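Proline dehydrogenase (Bradyrhizobium japonicum USDA 110, PDB 3HAZ) probably oxidises proline to glutamate in two steps, using an FAD-dependent proline dehydrogenase and an NAD-dependent aldehyde dehydrogenase joined in one chain. Local coordinates at residues L311-Y316 against R341-Y347; F10-Y14 against A284-E288; A217-I221 against R233-S237; G359-Y363 against I502-C506. All blocks are in the same frame, centred on the assembly; numbering follows the deposited sequence.

Interaction 1 of 4, residues L311-Y316 against R341-Y347; sequences LAIQAY and RLVKGAY. With FAD (flavin-adenine dinucleotide), chain C.
Arg341 N donates to Leu311 O, and Arg341 O receives Ile313 N at 2.8 Å. Val343 N then meets Ile313 O, and Ala315 N meets Val343 O at 2.7 Å, both bonds nearly straight (178°). Beyond the strand ends Tyr316 N still binds Lys344 O. This ladder joins the parallel strands 309-314 and 338-343 of the proline dehydrogenase barrel, which helix 320-333 links as a beta-alpha-beta unit; Ala312, Gln314, Arg341 and Val343 share the sheet face that meets the flavin. A CH-pi contact follows: Gly345 CA lies over the centre of the Tyr316 ring, 3.5 Å from its centroid, where a side chain would collide. The Tyr316 hydroxyl accepts Tyr347 N at 3.1 Å. Polar bonds hold FAD. Gln314 NE2 aims straight at FAD O2 (2.6 Å, 173°), and Ala346 N reaches FAD O2 at 2.8 Å, a pair of donors that would probably stabilise negative charge on the reduced flavin. Arg341 lays one guanidinium face against FAD C6 and bonds to Asp280 and Ser237. Lys344, extended beyond CG, puts NZ 2.9 Å from FAD O2A, with Asp373 as its salt-bridge partner.

Interaction 2 of 4, residues F10-Y14 against A284-E288; sequences FTAPY and ADRLE
Tyr14 and Ala284 meet at the hydroxyl end of the ring: Tyr14 OH stands 3.3 Å from Ala284 CB, and Tyr14 CZ is 4.0 Å from the same methyl. The backbone N of Asp285 lies near the plane of the Tyr14 ring at its edge, but its angle to the hydroxyl is too poor for a hydrogen bond. At the other end, Phe10 and Leu287 make an apolar contact, CE2 to CD2 at 4.1 Å, while Glu288 CG comes to the edge of the Phe10 ring. Phe10 CG lies opposite the backbone N (chi1 -173°), carrying the ring to Leu287 and Glu288.

The polar link is carried by water. Glu288, extended beyond CG, brings OE2 within 2.7 Å of a water that also binds Thr11 OG1 at 2.8 Å; a second water donates to both Glu288 OE2 and Ala12 O. The two waters join the carboxylate to the Thr11 hydroxyl and the Ala12 carbonyl without a direct bond between them.

A second shell sets these groups. Arg524 binds Phe10 O through NE and Glu288 OE1 through its backbone N, clamping the two segments together. Asp285 is turned to salt bridges with Arg354 and Arg358. Leu287 N bonds back to Ala284 O at 3.2 Å, a turn leading into helix 287-298. The N-terminal segment packs on this turn and, through Phe10 and Ala12, on helix 320-333. This is the loop after strand 276-279, at the C-terminal end of the barrel strands where TIM-barrel enzymes carry their active sites; here the Ala284 side chain lies about 9 Å from FAD at the nearest atoms.

Interaction 3 of 4, residues A217-I221 against R233-S237; sequences AIETI and RPGIS
Ile221 faces Pro234, Gly235 and Ile236, and its side chain shows how helix 204-223 lies on strand 235-238. From CB, which points toward the strand, two branches part. The methyl CG2 goes to the proline ring, 3.5 Å from Pro234 CB and 3.9 Å from Pro234 CG, the two side chains lying alongside with opposed directions. CG1 takes the other way, anti to the carbonyl carbon (chi1 -74°), and serves as the arm for the tip. CD1, at its end, rests 3.6 Å from Gly235 O and 4.1 Å from Ile236 CB. An alanine here would keep only CB, and is likely to open a gap over Pro234 and Ile236 where both methyls had been.

Ile236 answers from the strand, meeting the helix one turn back: its CD1 touches Ala217 CB at 3.6 Å and Ile218 CG1 at 3.8 Å, with the Ile218 and Ile236 side chains set roughly perpendicular. The short helix and strand segments run nearly antiparallel (161°), their axes 9.3 Å apart, as expected where a helix of a beta-alpha-beta unit returns over the strand that follows it. Phe194, Met196, Leu275 and Phe277 pack around the same patch.

No hydrogen bond crosses the contact. Ile221 N is bonded within its helix to Ala217 O, and Gly235 and Ile236 bond to the neighbouring strands, so what remains between the two layers is hydrocarbon and proline ring, with the Gly235 carbonyl oxygen touched by a methyl: the grip comes from burying hydrocarbon and from close fit, and carries little directional preference.

Interaction 4 of 4, residues G359-Y363 against I502-C506; sequences GLDGY and IPLPC
Tyr363 carries CG anti to its carbonyl carbon (chi1 -58°) and its ring turned roughly crosswise (chi2 103°), which sends the hydroxyl to the 502-506 segment. There Tyr363 OH donates to Pro503 O at a short 2.5 Å, the carbonyl oxygen lying in the ring plane at its edge and the donor tilted 15° out of the carbonyl plane. The same hydroxyl is bonded to Gln356 NE2. Ile502 CG2 comes within 3.6 Å of Tyr363 OH, and Pro505 CD lies 4.0 Å from Tyr363 CZ. A phenylalanine here would probably leave Pro503 O and Gln356 NE2 without their shared hydroxyl partner.

Pro505 fills the other end of the contact. Its CG touches Leu360 O at 3.2 Å, and its CB lies 3.9 Å from Gly359 CA. Water binds Leu360 O at 2.9 Å and accepts from Cys506 N, joining the two backbones. Gly359, at positive phi, ends helix 348-357 in a Schellman motif. The 502-506 segment thus lies against the loop between helices 348-357 and 369-384: Tyr363 also packs on Ile352 and Ala355 of helix 348-357, and Ile502 on Trp348 at the start of that helix.

In the fold
From the N terminus, residues 10-14 wait across 269 residues for 284-288, so interaction 2 closes a long loop tying the N-terminal arm to the barrel. Interaction 3 lies wholly within that loop, where helix 204-223 turns back onto strand 235-238. Further on, interaction 1 closes a short loop around helix 320-333 and joins two neighbouring strands of the same barrel sheet. Interaction 4 then spans 138 residues, bringing the segment after helix 487-491 back to the loop after helix 348-357. No loops cross. Contacts 1 and 3 meet at Arg341 and Ser237, probably hydrogen-bonded; contacts 2 and 4 meet where Tyr14 packs on Leu360.

Interaction 1 of 4, residues L311-Y316 against R341-Y347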
loop_
_atom_site.group_PDB
_atom_site.type_symbol
_atom_site.label_atom_id
_atom_site.label_comp_id
_atom_site.label_asym_id
_atom_site.label_seq_id
_atom_site.Cartn_x
_atom_site.Cartn_y
_atom_site.Cartn_z
ATOM N N LEU A 311 49.365 24.869 -10.467
ATOM C CA LEU A 311 47.972 24.801 -10.884
ATOM C C LEU A 311 47.155 24.059 -9.841
ATOM O O LEU A 311 47.701 23.330 -9.003
ATOM C CB LEU A 311 47.851 24.065 -12.212
ATOM C CG LEU A 311 47.775 22.536 -12.101
ATOM C CD1 LEU A 311 47.305 21.924 -13.419
ATOM C CD2 LEU A 311 49.113 21.946 -11.681
ATOM N N ALA A 312 45.842 24.247 -9.907
ATOM C CA ALA A 312 44.918 23.514 -9.048
ATOM C C ALA A 312 44.420 22.275 -9.788
ATOM O O ALA A 312 44.275 22.292 -11.015
ATOM C CB ALA A 312 43.747 24.398 -8.644
ATOM N N ILE A 313 44.171 21.209 -9.032
ATOM C CA ILE A 313 43.609 19.970 -9.552
ATOM C C ILE A 313 42.417 19.566 -8.683
ATOM O O ILE A 313 42.530 19.496 -7.454
ATOM C CB ILE A 313 44.646 18.836 -9.551
ATOM C CG1 ILE A 313 45.875 19.230 -10.380
ATOM C CG2 ILE A 313 44.038 17.546 -10.097
ATOM C CD1 ILE A 313 47.059 18.293 -10.183
ATOM N N GLN A 314 41.280 19.311 -9.324
ATOM C CA GLN A 314 40.036 19.023 -8.615
ATOM C C GLN A 314 39.827 17.518 -8.413
ATOM O O GLN A 314 39.603 16.768 -9.368
ATOM C CB GLN A 314 38.846 19.604 -9.381
ATOM C CG GLN A 314 38.908 21.112 -9.623
ATOM C CD GLN A 314 38.323 21.498 -10.976
ATOM O OE1 GLN A 314 38.583 20.836 -11.982
ATOM N NE2 GLN A 314 37.532 22.568 -11.004
ATOM N N ALA A 315 39.881 17.090 -7.160
ATOM C CA ALA A 315 39.743 15.682 -6.828
ATOM C C ALA A 315 38.324 15.155 -7.031
ATOM O O ALA A 315 38.114 13.950 -7.054
ATOM C CB ALA A 315 40.212 15.418 -5.396
ATOM N N TYR A 316 37.342 16.044 -7.170
ATOM C CA TYR A 316 35.984 15.555 -7.396
ATOM C C TYR A 316 35.804 15.022 -8.816
ATOM O O TYR A 316 34.782 14.430 -9.138
ATOM C CB TYR A 316 34.902 16.569 -6.980
ATOM C CG TYR A 316 34.651 17.769 -7.886
ATOM C CD1 TYR A 316 35.508 18.094 -8.939
ATOM C CD2 TYR A 316 33.560 18.607 -7.647
ATOM C CE1 TYR A 316 35.260 19.215 -9.749
ATOM C CE2 TYR A 316 33.308 19.722 -8.438
ATOM C CZ TYR A 316 34.161 20.026 -9.487
ATOM O OH TYR A 316 33.899 21.138 -10.265
ATOM N N ARG A 341 48.145 22.733 -6.141
ATOM C CA ARG A 341 47.024 22.824 -5.217
ATOM C C ARG A 341 45.991 21.739 -5.465
ATOM O O ARG A 341 45.455 21.617 -6.567
ATOM C CB ARG A 341 46.338 24.188 -5.326
ATOM C CG ARG A 341 45.201 24.350 -4.324
ATOM C CD ARG A 341 44.241 25.448 -4.741
ATOM N NE ARG A 341 44.892 26.750 -4.785
ATOM C CZ ARG A 341 44.592 27.688 -5.672
ATOM N NH1 ARG A 341 43.658 27.461 -6.589
ATOM N NH2 ARG A 341 45.228 28.843 -5.648
ATOM N N LEU A 342 45.708 20.954 -4.432
ATOM C CA LEU A 342 44.660 19.947 -4.517
ATOM C C LEU A 342 43.401 20.473 -3.841
ATOM O O LEU A 342 43.433 20.881 -2.680
ATOM C CB LEU A 342 45.102 18.639 -3.861
ATOM C CG LEU A 342 44.165 17.450 -4.060
ATOM C CD1 LEU A 342 44.177 16.988 -5.528
ATOM C CD2 LEU A 342 44.537 16.307 -3.113
ATOM N N VAL A 343 42.297 20.469 -4.579
ATOM C CA VAL A 343 41.015 20.915 -4.059
ATOM C C VAL A 343 39.999 19.831 -4.377
ATOM O O VAL A 343 40.264 18.936 -5.183
ATOM C CB VAL A 343 40.537 22.201 -4.762
ATOM C CG1 VAL A 343 41.618 23.284 -4.727
ATOM C CG2 VAL A 343 40.129 21.885 -6.207
ATOM N N LYS A 344 38.830 19.911 -3.763
ATOM C CA LYS A 344 37.758 19.007 -4.141
ATOM C C LYS A 344 37.094 19.496 -5.432
ATOM O O LYS A 344 37.183 18.823 -6.462
ATOM C CB LYS A 344 36.790 18.800 -2.974
ATOM C CG LYS A 344 37.460 17.995 -1.851
ATOM C CD LYS A 344 36.644 17.895 -0.561
ATOM C CE LYS A 344 37.501 17.233 0.526
ATOM N NZ LYS A 344 36.796 17.084 1.825
ATOM N N GLY A 345 36.488 20.680 -5.408
ATOM C CA GLY A 345 35.931 21.238 -6.635
ATOM C C GLY A 345 34.745 22.162 -6.433
ATOM O O GLY A 345 33.845 21.865 -5.651
ATOM N N ALA A 346 34.731 23.277 -7.157
ATOM C CA ALA A 346 33.749 24.336 -6.909
ATOM C C ALA A 346 32.536 24.371 -7.843
ATOM O O ALA A 346 31.678 25.241 -7.693
ATOM C CB ALA A 346 34.435 25.696 -6.918
ATOM N N TYR A 347 32.460 23.450 -8.799
ATOM C CA TYR A 347 31.446 23.541 -9.854
ATOM C C TYR A 347 30.562 22.297 -9.959
ATOM O O TYR A 347 30.029 22.008 -11.034
ATOM C CB TYR A 347 32.115 23.783 -11.223
ATOM C CG TYR A 347 33.075 24.961 -11.267
ATOM C CD1 TYR A 347 34.392 24.830 -10.830
ATOM C CD2 TYR A 347 32.666 26.201 -11.761
ATOM C CE1 TYR A 347 35.277 25.905 -10.874
ATOM C CE2 TYR A 347 33.541 27.279 -11.810
ATOM C CZ TYR A 347 34.842 27.123 -11.367
ATOM O OH TYR A 347 35.702 28.188 -11.405
HETATM P PA FAD C . 33.804 19.703 2.163
HETATM O O1A FAD C . 32.419 20.116 2.925
HETATM O O2A FAD C . 34.505 18.605 2.827
HETATM O O5B FAD C . 33.442 19.232 0.650
HETATM C C5B FAD C . 32.659 20.087 -0.134
HETATM C C4B FAD C . 32.684 19.618 -1.594
HETATM O O4B FAD C . 32.610 18.122 -1.910
HETATM C C3B FAD C . 32.359 20.364 -2.740
HETATM O O3B FAD C . 32.859 21.685 -2.855
HETATM C C2B FAD C . 32.488 19.375 -3.871
HETATM O O2B FAD C . 33.658 19.452 -4.663
HETATM C C1B FAD C . 32.211 18.047 -3.262
HETATM N N9A FAD C . 30.844 17.559 -3.281
HETATM C C8A FAD C . 29.727 18.094 -2.648
HETATM N N7A FAD C . 28.667 17.268 -2.908
HETATM C C5A FAD C . 29.141 16.204 -3.711
HETATM C C6A FAD C . 28.461 15.004 -4.310
HETATM N N6A FAD C . 27.035 14.778 -4.102
HETATM N N1A FAD C . 29.147 14.140 -5.026
HETATM C C2A FAD C . 30.528 14.328 -5.234
HETATM N N3A FAD C . 31.181 15.482 -4.660
HETATM C C4A FAD C . 30.463 16.381 -3.912
HETATM N N1 FAD C . 37.814 24.527 -6.643
HETATM C C2 FAD C . 37.909 24.464 -8.012
HETATM O O2 FAD C . 36.979 23.740 -8.726
HETATM N N3 FAD C . 38.945 25.191 -8.691
HETATM C C4 FAD C . 39.839 25.941 -7.980
HETATM O O4 FAD C . 40.889 26.596 -8.636
HETATM C C4X FAD C . 39.745 26.004 -6.547
HETATM N N5 FAD C . 40.721 26.813 -5.753
HETATM C C5X FAD C . 40.608 26.868 -4.343
HETATM C C6 FAD C . 41.564 27.671 -3.566
HETATM C C7 FAD C . 41.452 27.720 -2.157
HETATM C C7M FAD C . 42.432 28.572 -1.367
HETATM C C8 FAD C . 40.384 26.962 -1.464
HETATM C C8M FAD C . 40.235 27.000 0.066
HETATM C C9 FAD C . 39.472 26.195 -2.211
HETATM C C9A FAD C . 39.576 26.146 -3.680
HETATM N N10 FAD C . 38.629 25.350 -4.465
HETATM C C10 FAD C . 38.751 25.302 -5.904
HETATM C "C1'" FAD C . 37.634 24.433 -3.821
HETATM C "C2'" FAD C . 36.228 25.027 -3.553
HETATM O "O2'" FAD C . 36.270 26.447 -3.649
HETATM C "C3'" FAD C . 35.726 24.531 -2.187
HETATM O "O3'" FAD C . 36.358 25.263 -1.142
HETATM C "C4'" FAD C . 35.983 22.998 -1.961
HETATM O "O4'" FAD C . 35.637 22.137 -2.991
HETATM C "C5'" FAD C . 35.432 22.512 -0.594
HETATM O "O5'" FAD C . 36.091 21.351 -0.114
HETATM P P FAD C . 36.207 21.159 1.530
HETATM O O1P FAD C . 37.129 19.810 1.866
HETATM O O2P FAD C . 36.767 22.375 2.130
HETATM O O3P FAD C . 34.678 21.070 2.096
#

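Interaction 2 of 4, residues F10-Y14 against A284-E288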
loop_
_atom_site.group_PDB
_atom_site.type_symbol
_atom_site.label_atom_id
_atom_site.label_comp_id
_atom_site.label_asym_id
_atom_site.label_seq_id
_atom_site.Cartn_x
_atom_site.Cartn_y
_atom_site.Cartn_z
ATOM N N PHE A 10 46.882 15.938 -22.876
ATOM C CA PHE A 10 46.058 15.188 -21.931
ATOM C C PHE A 10 44.727 14.742 -22.542
ATOM O O PHE A 10 44.016 15.542 -23.152
ATOM C CB PHE A 10 45.808 16.028 -20.682
ATOM C CG PHE A 10 45.106 15.290 -19.580
ATOM C CD1 PHE A 10 45.801 14.416 -18.763
ATOM C CD2 PHE A 10 43.761 15.494 -19.345
ATOM C CE1 PHE A 10 45.158 13.746 -17.735
ATOM C CE2 PHE A 10 43.109 14.828 -18.317
ATOM C CZ PHE A 10 43.809 13.952 -17.514
ATOM N N THR A 11 44.382 13.469 -22.359
ATOM C CA THR A 11 43.170 12.925 -22.958
ATOM C C THR A 11 42.585 11.713 -22.210
ATOM O O THR A 11 42.214 10.712 -22.823
ATOM C CB THR A 11 43.406 12.565 -24.449
ATOM O OG1 THR A 11 42.218 11.987 -25.002
ATOM C CG2 THR A 11 44.561 11.582 -24.593
ATOM N N ALA A 12 42.487 11.814 -20.890
ATOM C CA ALA A 12 41.886 10.748 -20.085
ATOM C C ALA A 12 40.393 10.586 -20.380
ATOM O O ALA A 12 39.730 11.545 -20.780
ATOM C CB ALA A 12 42.100 11.022 -18.602
ATOM N N PRO A 13 39.860 9.367 -20.183
ATOM C CA PRO A 13 38.420 9.138 -20.360
ATOM C C PRO A 13 37.601 10.076 -19.477
ATOM O O PRO A 13 37.888 10.212 -18.287
ATOM C CB PRO A 13 38.240 7.679 -19.920
ATOM C CG PRO A 13 39.578 7.048 -20.199
ATOM C CD PRO A 13 40.579 8.125 -19.849
ATOM N N TYR A 14 36.586 10.700 -20.069
ATOM C CA TYR A 14 35.862 11.804 -19.448
ATOM C C TYR A 14 35.032 11.396 -18.238
ATOM O O TYR A 14 35.062 12.064 -17.206
ATOM C CB TYR A 14 34.952 12.474 -20.484
ATOM C CG TYR A 14 34.594 13.912 -20.169
ATOM C CD1 TYR A 14 35.521 14.936 -20.355
ATOM C CD2 TYR A 14 33.330 14.248 -19.695
ATOM C CE1 TYR A 14 35.199 16.253 -20.080
ATOM C CE2 TYR A 14 33.000 15.561 -19.415
ATOM C CZ TYR A 14 33.939 16.560 -19.610
ATOM O OH TYR A 14 33.615 17.870 -19.336
ATOM N N ALA A 284 34.859 21.181 -16.059
ATOM C CA ALA A 284 35.430 19.954 -16.600
ATOM C C ALA A 284 35.676 20.025 -18.103
ATOM O O ALA A 284 36.630 19.425 -18.602
ATOM C CB ALA A 284 34.544 18.752 -16.259
ATOM N N ASP A 285 34.823 20.745 -18.829
ATOM C CA ASP A 285 34.981 20.811 -20.277
ATOM C C ASP A 285 36.155 21.701 -20.687
ATOM O O ASP A 285 36.525 21.751 -21.859
ATOM C CB ASP A 285 33.675 21.197 -20.998
ATOM C CG ASP A 285 33.217 22.615 -20.696
ATOM O OD1 ASP A 285 33.924 23.348 -19.976
ATOM O OD2 ASP A 285 32.130 22.992 -21.187
ATOM N N ARG A 286 36.750 22.379 -19.711
ATOM C CA ARG A 286 37.935 23.196 -19.964
ATOM C C ARG A 286 39.230 22.552 -19.453
ATOM O O ARG A 286 40.313 23.114 -19.624
ATOM C CB ARG A 286 37.759 24.589 -19.341
ATOM C CG ARG A 286 36.759 25.482 -20.086
ATOM C CD ARG A 286 36.372 26.686 -19.244
ATOM N NE ARG A 286 35.982 27.840 -20.056
ATOM C CZ ARG A 286 35.368 28.914 -19.569
ATOM N NH1 ARG A 286 35.062 28.974 -18.275
ATOM N NH2 ARG A 286 35.056 29.929 -20.371
ATOM N N LEU A 287 39.126 21.383 -18.823
ATOM C CA LEU A 287 40.306 20.733 -18.245
ATOM C C LEU A 287 41.429 20.505 -19.269
ATOM O O LEU A 287 42.565 20.932 -19.071
ATOM C CB LEU A 287 39.932 19.403 -17.591
ATOM C CG LEU A 287 41.119 18.659 -16.967
ATOM C CD1 LEU A 287 41.883 19.563 -16.009
ATOM C CD2 LEU A 287 40.678 17.382 -16.273
ATOM N N GLU A 288 41.102 19.812 -20.349
ATOM C CA GLU A 288 42.079 19.480 -21.383
ATOM C C GLU A 288 42.713 20.719 -22.001
ATOM O O GLU A 288 43.924 20.773 -22.203
ATOM C CB GLU A 288 41.419 18.648 -22.484
ATOM C CG GLU A 288 41.050 17.240 -22.073
ATOM C CD GLU A 288 40.580 16.400 -23.250
ATOM O OE1 GLU A 288 40.531 16.938 -24.380
ATOM O OE2 GLU A 288 40.266 15.204 -23.047
HETATM O O HOH W 1 39.739 13.186 -24.760
HETATM O O HOH W 2 40.122 14.244 -20.691
#

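Interaction 3 of 4, residues A217-I221 against R233-S237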
loop_
_atom_site.group_PDB
_atom_site.type_symbol
_atom_site.label_atom_id
_atom_site.label_comp_id
_atom_site.label_asym_id
_atom_site.label_seq_id
_atom_site.Cartn_x
_atom_site.Cartn_y
_atom_site.Cartn_z
ATOM N N ALA A 217 48.393 43.341 -9.379
ATOM C CA ALA A 217 48.357 42.611 -8.109
ATOM C C ALA A 217 49.725 42.003 -7.791
ATOM O O ALA A 217 50.199 42.044 -6.654
ATOM C CB ALA A 217 47.266 41.512 -8.141
ATOM N N ILE A 218 50.344 41.423 -8.814
ATOM C CA ILE A 218 51.673 40.852 -8.693
ATOM C C ILE A 218 52.704 41.890 -8.199
ATOM O O ILE A 218 53.525 41.585 -7.339
ATOM C CB ILE A 218 52.107 40.210 -10.027
ATOM C CG1 ILE A 218 51.348 38.896 -10.236
ATOM C CG2 ILE A 218 53.612 39.973 -10.058
ATOM C CD1 ILE A 218 51.465 38.332 -11.659
ATOM N N GLU A 219 52.647 43.116 -8.719
ATOM C CA GLU A 219 53.531 44.176 -8.234
ATOM C C GLU A 219 53.242 44.539 -6.776
ATOM O O GLU A 219 54.163 44.662 -5.961
ATOM C CB GLU A 219 53.464 45.412 -9.130
ATOM C CG GLU A 219 53.994 45.157 -10.523
ATOM C CD GLU A 219 55.319 44.411 -10.506
ATOM O OE1 GLU A 219 56.266 44.884 -9.839
ATOM O OE2 GLU A 219 55.417 43.355 -11.167
ATOM N N THR A 220 51.966 44.697 -6.440
ATOM C CA THR A 220 51.587 44.993 -5.061
ATOM C C THR A 220 52.077 43.907 -4.105
ATOM O O THR A 220 52.737 44.197 -3.105
ATOM C CB THR A 220 50.062 45.148 -4.908
ATOM O OG1 THR A 220 49.626 46.277 -5.671
ATOM C CG2 THR A 220 49.680 45.346 -3.435
ATOM N N ILE A 221 51.740 42.660 -4.417
ATOM C CA ILE A 221 52.161 41.521 -3.606
ATOM C C ILE A 221 53.677 41.476 -3.518
ATOM O O ILE A 221 54.240 41.241 -2.444
ATOM C CB ILE A 221 51.678 40.186 -4.208
ATOM C CG1 ILE A 221 50.179 40.008 -3.996
ATOM C CG2 ILE A 221 52.424 39.017 -3.592
ATOM C CD1 ILE A 221 49.600 38.865 -4.811
ATOM N N ARG A 233 56.485 32.634 0.712
ATOM C CA ARG A 233 56.200 33.895 0.035
ATOM C C ARG A 233 54.747 33.857 -0.437
ATOM O O ARG A 233 54.159 32.788 -0.527
ATOM C CB ARG A 233 57.149 34.107 -1.149
ATOM C CG ARG A 233 58.622 34.142 -0.757
ATOM C CD ARG A 233 59.543 34.271 -1.960
ATOM N NE ARG A 233 59.500 35.600 -2.571
ATOM C CZ ARG A 233 60.020 36.698 -2.025
ATOM N NH1 ARG A 233 59.946 37.863 -2.663
ATOM N NH2 ARG A 233 60.614 36.636 -0.837
ATOM N N PRO A 234 54.163 35.025 -0.735
ATOM C CA PRO A 234 52.740 35.072 -1.087
ATOM C C PRO A 234 52.459 34.537 -2.486
ATOM O O PRO A 234 53.364 34.429 -3.322
ATOM C CB PRO A 234 52.410 36.573 -1.034
ATOM C CG PRO A 234 53.585 37.227 -0.365
ATOM C CD PRO A 234 54.759 36.369 -0.688
ATOM N N GLY A 235 51.195 34.213 -2.732
ATOM C CA GLY A 235 50.771 33.708 -4.019
ATOM C C GLY A 235 49.662 34.524 -4.658
ATOM O O GLY A 235 49.007 35.354 -4.019
ATOM N N ILE A 236 49.460 34.285 -5.943
ATOM C CA ILE A 236 48.326 34.849 -6.648
ATOM C C ILE A 236 47.637 33.733 -7.423
ATOM O O ILE A 236 48.303 32.850 -7.967
ATOM C CB ILE A 236 48.771 35.980 -7.602
ATOM C CG1 ILE A 236 47.560 36.703 -8.193
ATOM C CG2 ILE A 236 49.692 35.437 -8.705
ATOM C CD1 ILE A 236 47.918 38.019 -8.874
ATOM N N SER A 237 46.305 33.766 -7.446
ATOM C CA SER A 237 45.511 32.811 -8.211
ATOM C C SER A 237 44.969 33.472 -9.465
ATOM O O SER A 237 44.484 34.606 -9.420
ATOM C CB SER A 237 44.335 32.280 -7.385
ATOM O OG SER A 237 44.756 31.292 -6.472
#

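Interaction 4 of 4, residues G359-Y363 against I502-C506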
loop_
_atom_site.group_PDB
_atom_site.type_symbol
_atom_site.label_atom_id
_atom_site.label_comp_id
_atom_site.label_asym_id
_atom_site.label_seq_id
_atom_site.Cartn_x
_atom_site.Cartn_y
_atom_site.Cartn_z
ATOM N N GLY A 359 23.438 15.438 -22.748
ATOM C CA GLY A 359 23.189 14.023 -22.985
ATOM C C GLY A 359 24.465 13.207 -23.054
ATOM O O GLY A 359 24.649 12.408 -23.974
ATOM N N LEU A 360 25.358 13.422 -22.091
ATOM C CA LEU A 360 26.644 12.727 -22.067
ATOM C C LEU A 360 26.475 11.294 -21.585
ATOM O O LEU A 360 25.441 10.943 -21.012
ATOM C CB LEU A 360 27.643 13.470 -21.167
ATOM C CG LEU A 360 27.917 14.913 -21.579
ATOM C CD1 LEU A 360 29.136 15.458 -20.840
ATOM C CD2 LEU A 360 28.116 15.005 -23.095
ATOM N N ASP A 361 27.492 10.465 -21.798
ATOM C CA ASP A 361 27.395 9.066 -21.382
ATOM C C ASP A 361 27.671 8.867 -19.889
ATOM O O ASP A 361 27.689 7.741 -19.399
ATOM C CB ASP A 361 28.273 8.152 -22.249
ATOM C CG ASP A 361 29.759 8.376 -22.037
ATOM O OD1 ASP A 361 30.140 9.045 -21.054
ATOM O OD2 ASP A 361 30.552 7.872 -22.862
ATOM N N GLY A 362 27.870 9.967 -19.168
ATOM C CA GLY A 362 28.113 9.906 -17.737
ATOM C C GLY A 362 28.588 11.244 -17.192
ATOM O O GLY A 362 28.644 12.228 -17.933
ATOM N N TYR A 363 28.925 11.270 -15.902
ATOM C CA TYR A 363 29.391 12.480 -15.221
ATOM C C TYR A 363 30.907 12.464 -15.015
ATOM O O TYR A 363 31.470 11.440 -14.628
ATOM C CB TYR A 363 28.696 12.624 -13.864
ATOM C CG TYR A 363 27.190 12.683 -13.966
ATOM C CD1 TYR A 363 26.399 11.576 -13.652
ATOM C CD2 TYR A 363 26.555 13.839 -14.400
ATOM C CE1 TYR A 363 25.005 11.633 -13.759
ATOM C CE2 TYR A 363 25.174 13.906 -14.507
ATOM C CZ TYR A 363 24.406 12.809 -14.188
ATOM O OH TYR A 363 23.036 12.908 -14.299
ATOM N N ILE A 502 20.514 10.094 -8.649
ATOM C CA ILE A 502 20.913 10.923 -9.783
ATOM C C ILE A 502 21.079 10.039 -11.007
ATOM O O ILE A 502 22.051 9.292 -11.119
ATOM C CB ILE A 502 22.225 11.699 -9.518
ATOM C CG1 ILE A 502 22.069 12.632 -8.316
ATOM C CG2 ILE A 502 22.626 12.515 -10.744
ATOM C CD1 ILE A 502 23.346 13.397 -7.970
ATOM N N PRO A 503 20.114 10.104 -11.932
ATOM C CA PRO A 503 20.184 9.225 -13.101
ATOM C C PRO A 503 21.258 9.702 -14.065
ATOM O O PRO A 503 21.536 10.899 -14.119
ATOM C CB PRO A 503 18.808 9.395 -13.743
ATOM C CG PRO A 503 18.367 10.765 -13.340
ATOM C CD PRO A 503 18.984 11.050 -11.996
ATOM N N LEU A 504 21.854 8.777 -14.809
ATOM C CA LEU A 504 22.722 9.133 -15.922
ATOM C C LEU A 504 21.911 9.922 -16.947
ATOM O O LEU A 504 20.700 9.754 -17.036
ATOM C CB LEU A 504 23.271 7.871 -16.580
ATOM C CG LEU A 504 24.117 6.963 -15.695
ATOM C CD1 LEU A 504 24.410 5.660 -16.424
ATOM C CD2 LEU A 504 25.405 7.676 -15.304
ATOM N N PRO A 505 22.575 10.779 -17.734
ATOM C CA PRO A 505 21.821 11.584 -18.701
ATOM C C PRO A 505 20.934 10.748 -19.630
ATOM O O PRO A 505 19.845 11.201 -19.961
ATOM C CB PRO A 505 22.916 12.299 -19.494
ATOM C CG PRO A 505 24.065 12.391 -18.530
ATOM C CD PRO A 505 24.013 11.103 -17.741
ATOM N N CYS A 506 21.374 9.559 -20.035
ATOM C CA CYS A 506 20.569 8.755 -20.958
ATOM C C CYS A 506 19.261 8.299 -20.317
ATOM O O CYS A 506 18.318 7.942 -21.021
ATOM C CB CYS A 506 21.351 7.544 -21.472
ATOM S SG CYS A 506 21.814 6.365 -20.166
HETATM O O HOH W 3 24.051 8.629 -20.087
#